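Local coordinates for sugar ABC transporter (PDB 4RXT), which binds the pentose arabinose between its two lobes and probably delivers it, as a periplasmic solute-binding protein, to a sugar ABC transporter, at residues K222-D227 against I241-Q247; A205-Q210 against D229-F235. All coordinates share one frame; numbering follows the deposited sequence.

Interaction 1 (K222-D227 against I241-Q247). With ARA (alpha-L-arabinopyranose), chain B.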
# COMPACT_ATOMS: atom_id res chain seq x y z
N LYS A 222 6.44 -5.62 19.32
CA LYS A 222 6.86 -4.58 18.40
C LYS A 222 6.16 -4.73 17.09
O LYS A 222 6.21 -5.82 16.47
CB LYS A 222 8.39 -4.61 18.20
CG LYS A 222 9.20 -4.20 19.45
CD LYS A 222 8.51 -3.12 20.30
CE LYS A 222 9.33 -1.97 20.77
NZ LYS A 222 8.56 -1.39 21.91
N VAL A 223 5.53 -3.65 16.62
CA VAL A 223 4.78 -3.66 15.35
C VAL A 223 5.44 -2.79 14.32
O VAL A 223 5.76 -1.65 14.61
CB VAL A 223 3.34 -3.12 15.57
CG1 VAL A 223 2.57 -3.11 14.25
CG2 VAL A 223 2.62 -3.95 16.62
N ILE A 224 5.70 -3.35 13.14
CA ILE A 224 6.05 -2.57 11.98
C ILE A 224 4.85 -2.55 11.03
O ILE A 224 4.35 -3.59 10.67
CB ILE A 224 7.32 -3.05 11.24
CG1 ILE A 224 8.51 -3.02 12.19
CG2 ILE A 224 7.56 -2.22 9.97
CD1 ILE A 224 9.00 -1.64 12.63
N GLY A 225 4.39 -1.36 10.68
CA GLY A 225 3.30 -1.22 9.74
C GLY A 225 3.72 -0.52 8.47
O GLY A 225 4.92 -0.35 8.18
N PHE A 226 2.71 -0.17 7.68
CA PHE A 226 2.87 0.57 6.44
C PHE A 226 1.93 1.78 6.48
O PHE A 226 0.82 1.73 7.08
CB PHE A 226 2.48 -0.31 5.23
CG PHE A 226 3.62 -0.70 4.32
CD1 PHE A 226 4.51 -1.71 4.70
CD2 PHE A 226 3.79 -0.11 3.09
CE1 PHE A 226 5.56 -2.10 3.90
CE2 PHE A 226 4.85 -0.50 2.26
CZ PHE A 226 5.72 -1.51 2.66
N ASP A 227 2.36 2.84 5.78
CA ASP A 227 1.54 4.00 5.46
C ASP A 227 1.33 4.88 6.69
O ASP A 227 1.98 4.71 7.71
CB ASP A 227 0.20 3.56 4.82
CG ASP A 227 0.42 2.64 3.62
OD1 ASP A 227 1.31 2.97 2.77
OD2 ASP A 227 -0.29 1.61 3.56
N ILE A 241 2.98 1.36 17.84
CA ILE A 241 3.63 0.98 16.59
C ILE A 241 5.09 1.42 16.68
O ILE A 241 5.37 2.52 17.14
CB ILE A 241 2.93 1.53 15.33
CG1 ILE A 241 1.60 0.82 15.15
CG2 ILE A 241 3.85 1.35 14.09
CD1 ILE A 241 0.79 1.26 13.94
N ALA A 242 6.03 0.55 16.27
CA ALA A 242 7.45 0.82 16.33
C ALA A 242 7.99 1.53 15.09
O ALA A 242 9.00 2.26 15.13
CB ALA A 242 8.22 -0.47 16.56
N GLY A 243 7.33 1.28 13.96
CA GLY A 243 7.75 1.85 12.69
C GLY A 243 6.67 1.73 11.67
O GLY A 243 5.88 0.79 11.75
N LEU A 244 6.68 2.65 10.70
CA LEU A 244 5.79 2.61 9.55
C LEU A 244 6.58 2.81 8.30
O LEU A 244 7.32 3.82 8.18
CB LEU A 244 4.77 3.75 9.61
CG LEU A 244 3.76 3.67 10.76
CD1 LEU A 244 3.04 5.00 10.95
CD2 LEU A 244 2.74 2.54 10.58
N VAL A 245 6.45 1.87 7.34
CA VAL A 245 7.04 2.08 6.00
C VAL A 245 6.09 2.95 5.20
O VAL A 245 4.98 2.55 4.89
CB VAL A 245 7.34 0.79 5.26
CG1 VAL A 245 8.05 1.08 3.93
CG2 VAL A 245 8.19 -0.16 6.12
N VAL A 246 6.56 4.14 4.83
CA VAL A 246 5.72 5.16 4.21
C VAL A 246 6.09 5.28 2.72
O VAL A 246 7.26 5.24 2.35
CB VAL A 246 5.84 6.52 4.94
CG1 VAL A 246 5.06 7.66 4.26
CG2 VAL A 246 5.33 6.34 6.36
N GLN A 247 5.04 5.33 1.90
CA GLN A 247 5.13 5.42 0.46
C GLN A 247 4.85 6.84 0.01
O GLN A 247 4.75 7.74 0.84
CB GLN A 247 4.07 4.48 -0.12
CG GLN A 247 4.15 3.03 0.33
CD GLN A 247 3.12 2.19 -0.39
OE1 GLN A 247 3.31 1.74 -1.54
NE2 GLN A 247 1.97 2.00 0.26
C1 ARA B . -1.43 0.57 0.73
C2 ARA B . -1.04 -0.35 -0.44
C3 ARA B . -2.27 -0.65 -1.28
C4 ARA B . -3.44 -1.17 -0.42
C5 ARA B . -3.20 -0.93 1.02
O1 ARA B . -0.32 0.15 1.52
O2 ARA B . -0.06 0.28 -1.28
O3 ARA B . -1.89 -1.54 -2.34
O4 ARA B . -3.54 -2.59 -0.42
O5 ARA B . -2.70 0.38 1.35
O HOH W 1 2.31 5.53 2.49

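Interaction 2 (A205-Q210 against D229-F235)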
# COMPACT_ATOMS: atom_id res chain seq x y z
N ALA A 205 -2.13 -1.98 9.74
CA ALA A 205 -1.49 -1.14 10.78
C ALA A 205 -2.50 -0.51 11.76
O ALA A 205 -2.26 -0.48 12.96
CB ALA A 205 -0.66 -0.06 10.12
N GLN A 206 -3.61 -0.05 11.23
CA GLN A 206 -4.68 0.51 12.09
C GLN A 206 -5.16 -0.53 13.07
O GLN A 206 -5.23 -0.29 14.26
CB GLN A 206 -5.86 0.99 11.23
CG GLN A 206 -5.57 2.19 10.34
CD GLN A 206 -6.63 2.39 9.25
OE1 GLN A 206 -7.37 1.47 8.88
NE2 GLN A 206 -6.72 3.61 8.76
N GLY A 207 -5.58 -1.67 12.57
CA GLY A 207 -6.13 -2.73 13.41
C GLY A 207 -5.16 -3.38 14.38
O GLY A 207 -5.48 -3.59 15.55
N VAL A 208 -3.97 -3.71 13.89
CA VAL A 208 -2.95 -4.31 14.75
C VAL A 208 -2.45 -3.30 15.81
O VAL A 208 -2.31 -3.64 17.00
CB VAL A 208 -1.77 -4.83 13.91
CG1 VAL A 208 -0.59 -5.29 14.79
CG2 VAL A 208 -2.27 -5.96 13.05
N GLY A 209 -2.20 -2.07 15.38
CA GLY A 209 -1.81 -1.04 16.31
C GLY A 209 -2.86 -0.87 17.39
O GLY A 209 -2.51 -0.71 18.58
N GLN A 210 -4.13 -0.86 16.99
CA GLN A 210 -5.26 -0.71 17.93
C GLN A 210 -5.22 -1.83 18.97
O GLN A 210 -5.40 -1.61 20.15
CB GLN A 210 -6.60 -0.65 17.20
CG GLN A 210 -7.81 -0.23 18.04
CD GLN A 210 -7.82 1.24 18.41
OE1 GLN A 210 -7.67 2.12 17.54
NE2 GLN A 210 -8.05 1.53 19.67
N ASP A 229 -1.65 7.64 8.77
CA ASP A 229 -2.89 8.40 8.97
C ASP A 229 -2.82 8.91 10.42
O ASP A 229 -1.89 8.61 11.13
CB ASP A 229 -4.17 7.59 8.63
CG ASP A 229 -4.51 6.50 9.62
OD1 ASP A 229 -3.71 6.10 10.51
OD2 ASP A 229 -5.66 6.03 9.51
N ASP A 230 -3.83 9.68 10.85
CA ASP A 230 -3.86 10.24 12.22
C ASP A 230 -3.72 9.13 13.26
O ASP A 230 -2.95 9.22 14.18
CB ASP A 230 -5.20 11.00 12.44
CG ASP A 230 -5.17 12.43 11.91
OD1 ASP A 230 -4.12 12.86 11.37
OD2 ASP A 230 -6.20 13.14 12.05
N LYS A 231 -4.47 8.06 13.09
CA LYS A 231 -4.47 6.99 14.06
C LYS A 231 -3.10 6.31 14.16
O LYS A 231 -2.57 6.11 15.27
CB LYS A 231 -5.54 5.99 13.69
CG LYS A 231 -5.60 4.80 14.61
CD LYS A 231 -6.94 4.07 14.44
CE LYS A 231 -6.75 2.62 14.08
NZ LYS A 231 -7.92 2.20 13.27
N THR A 232 -2.56 5.89 13.00
CA THR A 232 -1.28 5.17 13.01
C THR A 232 -0.12 6.07 13.45
O THR A 232 0.83 5.60 14.09
CB THR A 232 -0.97 4.50 11.70
OG1 THR A 232 -1.01 5.45 10.63
CG2 THR A 232 -1.94 3.35 11.50
N LEU A 233 -0.18 7.36 13.09
CA LEU A 233 0.85 8.30 13.55
C LEU A 233 0.74 8.49 15.07
O LEU A 233 1.75 8.59 15.75
CB LEU A 233 0.78 9.61 12.79
CG LEU A 233 1.22 9.52 11.33
CD1 LEU A 233 0.95 10.85 10.62
CD2 LEU A 233 2.69 9.12 11.14
N GLY A 234 -0.48 8.47 15.59
CA GLY A 234 -0.69 8.49 17.05
C GLY A 234 -0.06 7.28 17.73
O GLY A 234 0.60 7.40 18.78
N PHE A 235 -0.20 6.12 17.10
CA PHE A 235 0.38 4.88 17.63
C PHE A 235 1.91 4.91 17.55
O PHE A 235 2.60 4.36 18.43
CB PHE A 235 -0.11 3.65 16.84
CG PHE A 235 -1.60 3.34 17.00
CD1 PHE A 235 -2.28 3.65 18.18
CD2 PHE A 235 -2.28 2.73 16.01
CE1 PHE A 235 -3.63 3.39 18.33
CE2 PHE A 235 -3.61 2.42 16.14
CZ PHE A 235 -4.31 2.74 17.29

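Interaction 1 (K222-D227 against I241-Q247)
Asp227 and Gln247, at the C-terminal ends of two neighbouring parallel strands, meet through a side-chain hydrogen bond of 2.8 Å from Gln247 NE2 to Asp227 OD1. It lands on the syn lone pair of the carboxylate and in the amide plane, the two flat groups being nearly coplanar, 27° apart. A water doubles the link, donating to Asp227 OD1 and accepting from Gln247 N. Both side chains also hold alpha-L-arabinopyranose: the sugar O1 donates to Asp227 OD2 over 2.5 Å, and Gln247 NE2 gives a longer, straight bond of 3.1 Å to the sugar O2. Thr107 OG1 bonds Gln247 OE1, which would set the amide rotation so that its NH2 turns to carboxylate and sugar.

Backbone bonds join the strands behind this end. Gly225 N donates to Gly243 O, Val245 N to Gly225 O, and Asp227 N to Val245 O, each at 2.8 Å; Ala242 N adds a bond to Val223 O, with a weak second one from Gly243 N. Strands 222-226 and 243-246 are the parallel pair of a beta-alpha-beta unit whose crossover is helix 230-238, part of the Rossmann-like lobe architecture of type I periplasmic binding proteins.

Side chains pack on both faces. Val245 CB sits over the centre of the Phe226 ring in a CH-pi contact, 3.7 Å from the centroid; Arg150 makes a cation-pi contact with the same ring. A bend at chi2 (-69°) brings Ile224 CD1 over Gly243, 3.7 Å from Gly243 CA, close packing that the missing CB of the glycine permits. On the other face, Leu244 CD1 lies 3.4 Å from Asp227 O, a buried carbonyl without a polar partner.

Interaction 2 (A205-Q210 against D229-F235)
The Phe235 ring lies between two pieces of backbone, one from each helix. Lys231 O, a turn earlier in its own helix, stands 3.4 Å above one face, and Gly209 C lies 3.6 Å from the opposite face, both offset toward the rim. Gln210 OE1 meets the edge in the ring plane, 3.4 Å from Phe235 CZ, while the two flat groups are turned 71° apart; Gln206 O is also near the edge. Gly209, lacking a CB, lets the ring come this close to helix 202-214. The Gln210 chain bends at chi2, bringing OE1 to the ring edge; its NE2 is hydrogen-bonded to Glu214 OE2.

The second flat pair is the Gln206 amide and the Asp229 carboxylate, 32° apart. Gln206 NE2 donates to Asp229 OD2 over 2.7 Å, with the oxygen in the amide plane but the nitrogen above the carboxylate plane. The other oxygen of Asp229 serves its own helix: as N-cap of helix 230-238, OD1 accepts from Thr232 N and Thr232 OG1, each at 2.8 Å, and these donors arrive from opposite faces of the carboxylate.

Alongside these sites, Thr232 CG2 packs on Ala205 CB at 3.9 Å. Lys231, bent at chi3, crosses Gln206 at about a right angle, with its CE 3.4 Å from Gln206 CB. The two helices are neighbours on one side of the C-terminal lobe's sheet, their segment axes 9.4 Å apart at closest approach and 41° from parallel. With its carboxylate accepting three bonds, Asp229 couples the start of helix 230-238 to helix 202-214; the capped helix end and the Gln206 amide would be expected to favour its charged form.

Overall arrangement
The two contacts interleave along the chain: helix 202-214, strand 222-226, helix 230-238 and strand 243-246 follow in order; interaction 1 pairs the strands and interaction 2 the helices. Their centres are about 9 Å apart. Direct links include a probable hydrogen bond between Ile241 N and Phe235 O (3.1 Å) and packing of Ile241 CD1 against Ala205 O (3.6 Å) and Val223 CG1 against Val208 CG1 (3.9 Å). Interaction 1 supplies Asp227 and Gln247 to the sugar; the Ala205 side chain of interaction 2 remains about 9 Å from it. Lys12, Glu45, Asp93, Ser146 and Arg150 also hydrogen-bond the arabinopyranose.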